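Local coordinates for protein tetraacyldisaccharide 4'-kinase (Aquifex aeolicus, PDB 4EHX) that probably transfers the gamma-phosphate of ATP to the 4'-position of a tetraacyldisaccharide 1-phosphate, forming lipid IVA at the membrane interface, at residues A[81-86]-A[128-133]; A[118-123]-A[144-149]; A[240-245]-A[253-258]. One frame throughout, in Å; residues are numbered along the deposited sequence.

Contact 1 (A[81-86]-A[128-133]); sequences TLIVSE and EKLSPE
I83 reaches from its strand to the last turn of a helix and sets its CD1 methyl against the foot of K129, 3.7 Å from K129 CB. Its CG1 branch stands beside the backbone N (chi1 -68°) and CD1 extends from it (chi2 171°), which carries that methyl to the helix while CG2 stays behind. The two side chains cross at about a right angle, and only the base of the lysine is used: CG of K129 still lies 4.0 Å from I83 CD1, but the chain bends at chi2 (-64°) and takes the ammonium away toward E128, with which it forms a long salt bridge. I83 CD1 also comes within 4.3 Å of L130 CG, a looser apolar contact. Strand 81-86 runs antiparallel to strand 112-116 and carries a classic beta bulge, V84 and S85 both facing V113; E86 follows directly after it. The E86 chain is extended, and its CG lies 3.7 Å from L130 CD2, so the aliphatic part of the glutamate lies against the buried leucine. Beyond it, E86 OE2 accepts a hydrogen bond from a water 2.8 Å away; the same water also donates to K129 O, a link weak on the helix side, between two segments that share no direct hydrogen bond. Immediately after L130 the chain leaves helical geometry at S131, with positive phi. The carbonyl of L130 is taken up by the hydroxyl of Y87 and the guanidinium of R66; the L130 side chain also packs on S112 and V114 of strand 112-116.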
loop_
_atom_site.group_PDB
_atom_site.type_symbol
_atom_site.label_atom_id
_atom_site.label_comp_id
_atom_site.label_asym_id
_atom_site.label_seq_id
_atom_site.Cartn_x
_atom_site.Cartn_y
_atom_site.Cartn_z
ATOM N N THR A 81 7.436 18.932 -1.255
ATOM C CA THR A 81 8.122 17.679 -0.953
ATOM C C THR A 81 8.420 17.646 0.540
ATOM O O THR A 81 8.835 18.648 1.112
ATOM C CB THR A 81 9.418 17.560 -1.753
ATOM O OG1 THR A 81 9.111 17.651 -3.146
ATOM C CG2 THR A 81 10.085 16.235 -1.486
ATOM N N LEU A 82 8.186 16.502 1.173
ATOM C CA LEU A 82 8.284 16.403 2.622
ATOM C C LEU A 82 8.966 15.094 3.011
ATOM O O LEU A 82 8.526 14.020 2.603
ATOM C CB LEU A 82 6.880 16.443 3.237
ATOM C CG LEU A 82 6.793 16.197 4.744
ATOM C CD1 LEU A 82 7.494 17.323 5.482
ATOM C CD2 LEU A 82 5.348 16.070 5.185
ATOM N N ILE A 83 10.047 15.181 3.779
ATOM C CA ILE A 83 10.633 13.973 4.333
ATOM C C ILE A 83 9.789 13.560 5.531
ATOM O O ILE A 83 9.708 14.272 6.522
ATOM C CB ILE A 83 12.101 14.169 4.760
ATOM C CG1 ILE A 83 12.990 14.381 3.524
ATOM C CG2 ILE A 83 12.581 12.958 5.587
ATOM C CD1 ILE A 83 14.434 14.803 3.856
ATOM N N VAL A 84 9.128 12.421 5.411
ATOM C CA VAL A 84 8.248 11.916 6.460
ATOM C C VAL A 84 9.048 11.102 7.476
ATOM O O VAL A 84 8.838 11.195 8.689
ATOM C CB VAL A 84 7.172 11.017 5.833
ATOM C CG1 VAL A 84 6.325 10.340 6.920
ATOM C CG2 VAL A 84 6.307 11.837 4.883
ATOM N N SER A 85 9.988 10.309 6.974
ATOM C CA SER A 85 10.778 9.481 7.871
ATOM C C SER A 85 12.193 9.357 7.352
ATOM O O SER A 85 12.399 9.217 6.155
ATOM C CB SER A 85 10.157 8.088 7.958
ATOM O OG SER A 85 10.983 7.222 8.713
ATOM N N GLU A 86 13.162 9.371 8.262
ATOM C CA GLU A 86 14.548 9.158 7.893
ATOM C C GLU A 86 14.997 7.803 8.423
ATOM O O GLU A 86 15.272 7.644 9.619
ATOM C CB GLU A 86 15.428 10.282 8.447
ATOM C CG GLU A 86 16.921 10.047 8.254
ATOM C CD GLU A 86 17.766 11.157 8.855
ATOM O OE1 GLU A 86 17.455 11.596 9.988
ATOM O OE2 GLU A 86 18.740 11.589 8.195
ATOM N N GLU A 128 19.512 14.306 -2.020
ATOM C CA GLU A 128 20.249 15.370 -1.358
ATOM C C GLU A 128 20.400 15.121 0.144
ATOM O O GLU A 128 21.484 15.277 0.698
ATOM C CB GLU A 128 19.546 16.705 -1.610
ATOM C CG GLU A 128 20.178 17.904 -0.928
ATOM C CD GLU A 128 19.440 19.191 -1.247
ATOM O OE1 GLU A 128 18.372 19.121 -1.895
ATOM O OE2 GLU A 128 19.929 20.270 -0.855
ATOM N N LYS A 129 19.315 14.714 0.797
ATOM C CA LYS A 129 19.284 14.657 2.259
ATOM C C LYS A 129 19.481 13.263 2.852
ATOM O O LYS A 129 19.884 13.137 4.003
ATOM C CB LYS A 129 17.956 15.222 2.786
ATOM C CG LYS A 129 17.627 16.634 2.330
ATOM C CD LYS A 129 18.635 17.643 2.845
ATOM C CE LYS A 129 18.229 19.061 2.468
ATOM N NZ LYS A 129 19.291 20.052 2.825
ATOM N N LEU A 130 19.174 12.219 2.089
ATOM C CA LEU A 130 19.114 10.872 2.661
ATOM C C LEU A 130 20.065 9.861 2.000
ATOM O O LEU A 130 20.192 8.727 2.468
ATOM C CB LEU A 130 17.681 10.340 2.570
ATOM C CG LEU A 130 16.552 11.144 3.233
ATOM C CD1 LEU A 130 15.175 10.688 2.752
ATOM C CD2 LEU A 130 16.645 11.073 4.755
ATOM N N SER A 131 20.707 10.278 0.911
ATOM C CA SER A 131 21.504 9.398 0.037
ATOM C C SER A 131 21.067 7.925 -0.109
ATOM O O SER A 131 21.846 7.007 0.128
ATOM C CB SER A 131 22.990 9.479 0.395
ATOM O OG SER A 131 23.197 9.137 1.750
ATOM N N PRO A 132 19.817 7.700 -0.523
ATOM C CA PRO A 132 19.328 6.338 -0.757
ATOM C C PRO A 132 20.039 5.614 -1.904
ATOM O O PRO A 132 20.595 6.244 -2.802
ATOM C CB PRO A 132 17.848 6.556 -1.093
ATOM C CG PRO A 132 17.825 7.894 -1.741
ATOM C CD PRO A 132 18.886 8.715 -1.061
ATOM N N GLU A 133 20.026 4.287 -1.860
ATOM C CA GLU A 133 20.560 3.483 -2.951
ATOM C C GLU A 133 19.480 3.006 -3.917
ATOM O O GLU A 133 19.781 2.606 -5.029
ATOM C CB GLU A 133 21.303 2.283 -2.381
ATOM C CG GLU A 133 22.568 2.707 -1.678
ATOM C CD GLU A 133 23.210 1.580 -0.905
ATOM O OE1 GLU A 133 22.523 0.956 -0.078
ATOM O OE2 GLU A 133 24.402 1.323 -1.140
HETATM O O HOH W 1 20.197 10.569 6.090
#

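Contact 2 (A[118-123]-A[144-149]); sequences DRYKGG and RKLHRD
The N-terminal turn of helix 119-130 meets the loop that leads into strand 150-156, and D118, at the N-cap, serves both the helix and the contact. Its OD1 uses the anti lone pair to accept from K121 N at 3.0 Å, nearly straight at 167°, the capping bond of the helix. Across the contact NZ of K145 donates to D118 OD2 at 2.9 Å in a salt bridge, approaching nearly along the C-O axis. The lysine bends at chi3 (-50°) to reach it, and K121 NZ, of like charge, is 5.9 Å from K145 NZ, a repulsion the D118 carboxylate would probably offset. L146 spreads its two methyls over the helix start. CD2 packs on R119 CB at 3.6 Å, while CD1 meets the edge of the Y120 ring, near its plane, 4.0 Å from CD1 of Y120. R148 grips L146 O side-on with NE and NH2, the oxygen lying in the guanidinium plane, which ties the loop to itself. R119 turns its guanidinium away, NH1 bonding to E117 O and making a salt bridge to the sulfonate of a HEPES molecule, probably from the crystallisation liquor; the R119 side chain lies about 9 Å from that of K51, in the predicted ATP site. L146 and R148 rest on L137 of strand 134-138, K145 touches Y24 of helix 7-25, and D149 bonds to V38 at the start of strand 38-43.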
loop_
_atom_site.group_PDB
_atom_site.type_symbol
_atom_site.label_atom_id
_atom_site.label_comp_id
_atom_site.label_asym_id
_atom_site.label_seq_id
_atom_site.Cartn_x
_atom_site.Cartn_y
_atom_site.Cartn_z
ATOM N N ASP A 118 4.862 15.058 -7.041
ATOM C CA ASP A 118 5.813 14.809 -8.121
ATOM C C ASP A 118 6.899 13.881 -7.579
ATOM O O ASP A 118 7.737 14.299 -6.774
ATOM C CB ASP A 118 6.434 16.130 -8.579
ATOM C CG ASP A 118 7.247 15.976 -9.854
ATOM O OD1 ASP A 118 8.378 15.489 -9.767
ATOM O OD2 ASP A 118 6.763 16.351 -10.941
ATOM N N ARG A 119 6.877 12.619 -7.990
ATOM C CA ARG A 119 7.797 11.639 -7.402
ATOM C C ARG A 119 9.261 11.965 -7.707
ATOM O O ARG A 119 10.140 11.794 -6.859
ATOM C CB ARG A 119 7.450 10.218 -7.869
ATOM C CG ARG A 119 6.437 9.467 -6.983
ATOM C CD ARG A 119 5.096 10.148 -6.909
ATOM N NE ARG A 119 4.016 9.173 -6.716
ATOM C CZ ARG A 119 2.733 9.408 -6.964
ATOM N NH1 ARG A 119 2.329 10.612 -7.404
ATOM N NH2 ARG A 119 1.855 8.429 -6.763
ATOM N N TYR A 120 9.530 12.428 -8.926
ATOM C CA TYR A 120 10.885 12.830 -9.285
ATOM C C TYR A 120 11.471 13.869 -8.317
ATOM O O TYR A 120 12.592 13.701 -7.815
ATOM C CB TYR A 120 10.926 13.362 -10.724
ATOM C CG TYR A 120 12.307 13.783 -11.171
ATOM C CD1 TYR A 120 13.215 12.850 -11.658
ATOM C CD2 TYR A 120 12.703 15.117 -11.106
ATOM C CE1 TYR A 120 14.495 13.237 -12.070
ATOM C CE2 TYR A 120 13.966 15.508 -11.519
ATOM C CZ TYR A 120 14.851 14.566 -12.006
ATOM O OH TYR A 120 16.105 14.954 -12.412
ATOM N N LYS A 121 10.727 14.948 -8.060
ATOM C CA LYS A 121 11.185 15.963 -7.104
ATOM C C LYS A 121 11.392 15.374 -5.713
ATOM O O LYS A 121 12.298 15.783 -4.996
ATOM C CB LYS A 121 10.208 17.141 -7.023
ATOM C CG LYS A 121 10.166 17.990 -8.279
ATOM C CD LYS A 121 9.125 19.104 -8.157
ATOM C CE LYS A 121 9.232 20.082 -9.316
ATOM N NZ LYS A 121 9.456 19.383 -10.612
ATOM N N GLY A 122 10.540 14.430 -5.325
ATOM C CA GLY A 122 10.698 13.748 -4.048
ATOM C C GLY A 122 12.016 12.988 -4.063
ATOM O O GLY A 122 12.769 13.002 -3.088
ATOM N N GLY A 123 12.301 12.336 -5.184
ATOM C CA GLY A 123 13.556 11.625 -5.358
ATOM C C GLY A 123 14.765 12.543 -5.252
ATOM O O GLY A 123 15.766 12.182 -4.651
ATOM N N ARG A 144 3.713 8.034 -14.806
ATOM C CA ARG A 144 4.595 7.662 -15.910
ATOM C C ARG A 144 5.703 8.671 -16.163
ATOM O O ARG A 144 6.703 8.349 -16.811
ATOM C CB ARG A 144 3.787 7.422 -17.186
ATOM C CG ARG A 144 2.804 6.261 -17.050
ATOM C CD ARG A 144 2.145 5.900 -18.380
ATOM N NE ARG A 144 3.091 5.346 -19.356
ATOM C CZ ARG A 144 2.756 5.004 -20.599
ATOM N NH1 ARG A 144 1.496 5.148 -21.019
ATOM N NH2 ARG A 144 3.673 4.528 -21.432
ATOM N N LYS A 145 5.528 9.880 -15.634
ATOM C CA LYS A 145 6.547 10.919 -15.740
ATOM C C LYS A 145 7.872 10.495 -15.098
ATOM O O LYS A 145 8.916 11.044 -15.423
ATOM C CB LYS A 145 6.060 12.235 -15.099
ATOM C CG LYS A 145 7.008 13.423 -15.302
ATOM C CD LYS A 145 6.842 14.524 -14.240
ATOM C CE LYS A 145 5.405 14.955 -14.045
ATOM N NZ LYS A 145 5.312 16.326 -13.414
ATOM N N LEU A 146 7.835 9.539 -14.169
ATOM C CA LEU A 146 9.085 9.060 -13.565
ATOM C C LEU A 146 9.471 7.693 -14.095
ATOM O O LEU A 146 8.704 6.731 -13.966
ATOM C CB LEU A 146 9.012 9.036 -12.026
ATOM C CG LEU A 146 10.232 8.473 -11.274
ATOM C CD1 LEU A 146 11.506 9.250 -11.604
ATOM C CD2 LEU A 146 9.977 8.534 -9.743
ATOM N N HIS A 147 10.652 7.606 -14.705
ATOM C CA HIS A 147 11.140 6.313 -15.173
ATOM C C HIS A 147 11.234 5.345 -14.007
ATOM O O HIS A 147 11.709 5.722 -12.930
ATOM C CB HIS A 147 12.540 6.417 -15.790
ATOM C CG HIS A 147 13.134 5.078 -16.117
ATOM N ND1 HIS A 147 12.703 4.319 -17.185
ATOM C CD2 HIS A 147 14.071 4.331 -15.484
ATOM C CE1 HIS A 147 13.363 3.173 -17.208
ATOM N NE2 HIS A 147 14.199 3.157 -16.186
ATOM N N ARG A 148 10.798 4.106 -14.217
ATOM C CA ARG A 148 11.104 3.038 -13.261
ATOM C C ARG A 148 11.850 1.910 -13.961
ATOM O O ARG A 148 11.549 1.560 -15.097
ATOM C CB ARG A 148 9.852 2.539 -12.494
ATOM C CG ARG A 148 8.814 1.727 -13.283
ATOM C CD ARG A 148 8.094 2.531 -14.389
ATOM N NE ARG A 148 7.679 3.859 -13.898
ATOM C CZ ARG A 148 6.593 4.099 -13.170
ATOM N NH1 ARG A 148 5.745 3.122 -12.878
ATOM N NH2 ARG A 148 6.326 5.339 -12.761
ATOM N N ASP A 149 12.838 1.356 -13.271
ATOM C CA ASP A 149 13.651 0.265 -13.801
ATOM C C ASP A 149 12.970 -1.098 -13.665
ATOM O O ASP A 149 13.298 -2.052 -14.383
ATOM C CB ASP A 149 14.995 0.269 -13.084
ATOM C CG ASP A 149 15.712 1.591 -13.248
ATOM O OD1 ASP A 149 16.251 1.847 -14.361
ATOM O OD2 ASP A 149 15.715 2.389 -12.284
#

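Contact 3 (A[240-245]-A[253-258]); sequences QFRKVL and KEFMSF
F255 packs among three side chains of the helix that runs nearly antiparallel to its strand, at 161°. The CH-pi contact comes from R242, whose CG sits over one face of the F255 ring, 3.5 Å from its centroid and 18° off the normal. From there the arginine bends at chi3 and brings NH1 back to within 3.2 Å of F255 CB. The other contacts are apolar. F241 CD2 approaches F255 CZ at 3.7 Å with the two rings oblique, planes at 62°, and L245 CD1 meets the F255 ring at its edge, 4.0 Å from CE2. That same L245 methyl lies over the centre of one face of the F241 ring, so the helix residues also pack on each other. An alanine in place of F255 takes the ring away, which would probably leave R242 CG without its CH-pi partner and open a gap beside F241 and L245. The contact belongs to the beta-alpha-beta unit of strand 229-233, helix 237-248 and strand 252-257: F255 and L245 also touch A231 of the first strand, and F241 and L245 reach L294 of strand 291-300.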
loop_
_atom_site.group_PDB
_atom_site.type_symbol
_atom_site.label_atom_id
_atom_site.label_comp_id
_atom_site.label_asym_id
_atom_site.label_seq_id
_atom_site.Cartn_x
_atom_site.Cartn_y
_atom_site.Cartn_z
ATOM N N GLN A 240 -15.098 -5.757 6.517
ATOM C CA GLN A 240 -13.856 -6.484 6.264
ATOM C C GLN A 240 -13.198 -6.955 7.566
ATOM O O GLN A 240 -12.956 -8.149 7.758
ATOM C CB GLN A 240 -12.881 -5.609 5.469
ATOM C CG GLN A 240 -12.156 -6.334 4.340
ATOM C CD GLN A 240 -13.088 -6.734 3.207
ATOM O OE1 GLN A 240 -13.826 -5.905 2.671
ATOM N NE2 GLN A 240 -13.062 -8.012 2.840
ATOM N N PHE A 241 -12.916 -6.004 8.453
ATOM C CA PHE A 241 -12.291 -6.286 9.744
ATOM C C PHE A 241 -13.053 -7.361 10.528
ATOM O O PHE A 241 -12.450 -8.308 11.032
ATOM C CB PHE A 241 -12.199 -4.996 10.565
ATOM C CG PHE A 241 -11.281 -5.087 11.756
ATOM C CD1 PHE A 241 -10.170 -5.912 11.735
ATOM C CD2 PHE A 241 -11.536 -4.345 12.897
ATOM C CE1 PHE A 241 -9.326 -5.997 12.830
ATOM C CE2 PHE A 241 -10.699 -4.421 13.994
ATOM C CZ PHE A 241 -9.589 -5.248 13.962
ATOM N N ARG A 242 -14.375 -7.216 10.624
ATOM C CA ARG A 242 -15.204 -8.187 11.340
ATOM C C ARG A 242 -15.041 -9.599 10.782
ATOM O O ARG A 242 -14.931 -10.569 11.535
ATOM C CB ARG A 242 -16.686 -7.790 11.302
ATOM C CG ARG A 242 -17.060 -6.614 12.194
ATOM C CD ARG A 242 -18.549 -6.294 12.090
ATOM N NE ARG A 242 -19.373 -7.298 12.754
ATOM C CZ ARG A 242 -19.971 -7.115 13.928
ATOM N NH1 ARG A 242 -19.853 -5.958 14.564
ATOM N NH2 ARG A 242 -20.698 -8.088 14.462
ATOM N N LYS A 243 -15.039 -9.704 9.458
ATOM C CA LYS A 243 -14.896 -10.990 8.789
ATOM C C LYS A 243 -13.561 -11.643 9.139
ATOM O O LYS A 243 -13.513 -12.806 9.548
ATOM C CB LYS A 243 -15.024 -10.814 7.273
ATOM C CG LYS A 243 -15.052 -12.120 6.491
ATOM C CD LYS A 243 -16.240 -12.981 6.894
ATOM C CE LYS A 243 -16.255 -14.301 6.133
ATOM N NZ LYS A 243 -16.379 -14.101 4.662
ATOM N N VAL A 244 -12.480 -10.886 8.983
ATOM C CA VAL A 244 -11.141 -11.398 9.244
ATOM C C VAL A 244 -11.001 -11.906 10.676
ATOM O O VAL A 244 -10.439 -12.977 10.912
ATOM C CB VAL A 244 -10.069 -10.325 8.987
ATOM C CG1 VAL A 244 -8.691 -10.840 9.401
ATOM C CG2 VAL A 244 -10.081 -9.901 7.520
ATOM N N LEU A 245 -11.506 -11.130 11.630
ATOM C CA LEU A 245 -11.460 -11.519 13.035
ATOM C C LEU A 245 -12.190 -12.843 13.251
ATOM O O LEU A 245 -11.719 -13.715 13.986
ATOM C CB LEU A 245 -12.081 -10.428 13.913
ATOM C CG LEU A 245 -11.327 -9.097 14.020
ATOM C CD1 LEU A 245 -12.160 -8.049 14.771
ATOM C CD2 LEU A 245 -9.992 -9.302 14.710
ATOM N N LYS A 253 -15.774 -9.853 22.177
ATOM C CA LYS A 253 -16.890 -9.643 23.092
ATOM C C LYS A 253 -17.716 -8.434 22.671
ATOM O O LYS A 253 -18.837 -8.242 23.142
ATOM C CB LYS A 253 -16.378 -9.432 24.519
ATOM C CG LYS A 253 -15.804 -8.040 24.752
ATOM C CD LYS A 253 -15.529 -7.762 26.222
ATOM C CE LYS A 253 -14.386 -8.614 26.748
ATOM N NZ LYS A 253 -13.930 -8.160 28.093
ATOM N N GLU A 254 -17.164 -7.620 21.778
ATOM C CA GLU A 254 -17.798 -6.355 21.427
ATOM C C GLU A 254 -17.142 -5.792 20.168
ATOM O O GLU A 254 -15.952 -6.010 19.932
ATOM C CB GLU A 254 -17.770 -5.428 22.639
ATOM C CG GLU A 254 -18.329 -4.042 22.401
ATOM C CD GLU A 254 -18.218 -3.174 23.638
ATOM O OE1 GLU A 254 -18.598 -1.985 23.575
ATOM O OE2 GLU A 254 -17.746 -3.687 24.678
ATOM N N PHE A 255 -17.921 -5.072 19.366
ATOM C CA PHE A 255 -17.392 -4.410 18.175
ATOM C C PHE A 255 -17.951 -2.992 18.177
ATOM O O PHE A 255 -19.116 -2.777 18.518
ATOM C CB PHE A 255 -17.729 -5.105 16.850
ATOM C CG PHE A 255 -16.822 -4.713 15.708
ATOM C CD1 PHE A 255 -17.042 -3.545 14.992
ATOM C CD2 PHE A 255 -15.745 -5.516 15.352
ATOM C CE1 PHE A 255 -16.203 -3.181 13.942
ATOM C CE2 PHE A 255 -14.904 -5.160 14.303
ATOM C CZ PHE A 255 -15.135 -3.992 13.598
ATOM N N MET A 256 -17.116 -2.030 17.803
ATOM C CA MET A 256 -17.528 -0.635 17.711
ATOM C C MET A 256 -17.129 -0.069 16.348
ATOM O O MET A 256 -15.987 -0.232 15.914
ATOM C CB MET A 256 -16.877 0.187 18.829
ATOM C CG MET A 256 -16.952 -0.459 20.217
ATOM S SD MET A 256 -15.824 0.273 21.428
ATOM C CE MET A 256 -16.393 1.968 21.458
ATOM N N SER A 257 -18.072 0.586 15.673
ATOM C CA SER A 257 -17.783 1.270 14.413
ATOM C C SER A 257 -17.766 2.788 14.594
ATOM O O SER A 257 -18.704 3.367 15.141
ATOM C CB SER A 257 -18.801 0.883 13.338
ATOM O OG SER A 257 -18.533 -0.408 12.818
ATOM N N PHE A 258 -16.693 3.426 14.135
ATOM C CA PHE A 258 -16.543 4.874 14.250
ATOM C C PHE A 258 -16.615 5.547 12.878
ATOM O O PHE A 258 -16.479 4.879 11.850
ATOM C CB PHE A 258 -15.213 5.221 14.928
ATOM C CG PHE A 258 -15.080 4.676 16.323
ATOM C CD1 PHE A 258 -15.691 5.313 17.391
ATOM C CD2 PHE A 258 -14.339 3.533 16.568
ATOM C CE1 PHE A 258 -15.572 4.817 18.675
ATOM C CE2 PHE A 258 -14.218 3.031 17.852
ATOM C CZ PHE A 258 -14.834 3.674 18.906
#

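In the fold
From the N terminus, contact 1 opens at strand 81-86. Before that closes at 128-133, the helix start 118-123 opens contact 2, which closes at 144-149; the two therefore cross. Both draw on helix 119-130, contact 2 at its beginning and contact 1 at its end, and they touch where T81 CG2 packs on G122 CA at 3.6 Å. Together they tie that helix to strand 81-86 and to the loop before strand 150-156. Contact 3 comes later and in series, closing a short loop of its own between helix 237-248 and strand 252-257. It lies on the opposite side of the chain's centre from the other two, its centre about 37 and 38 Å from theirs.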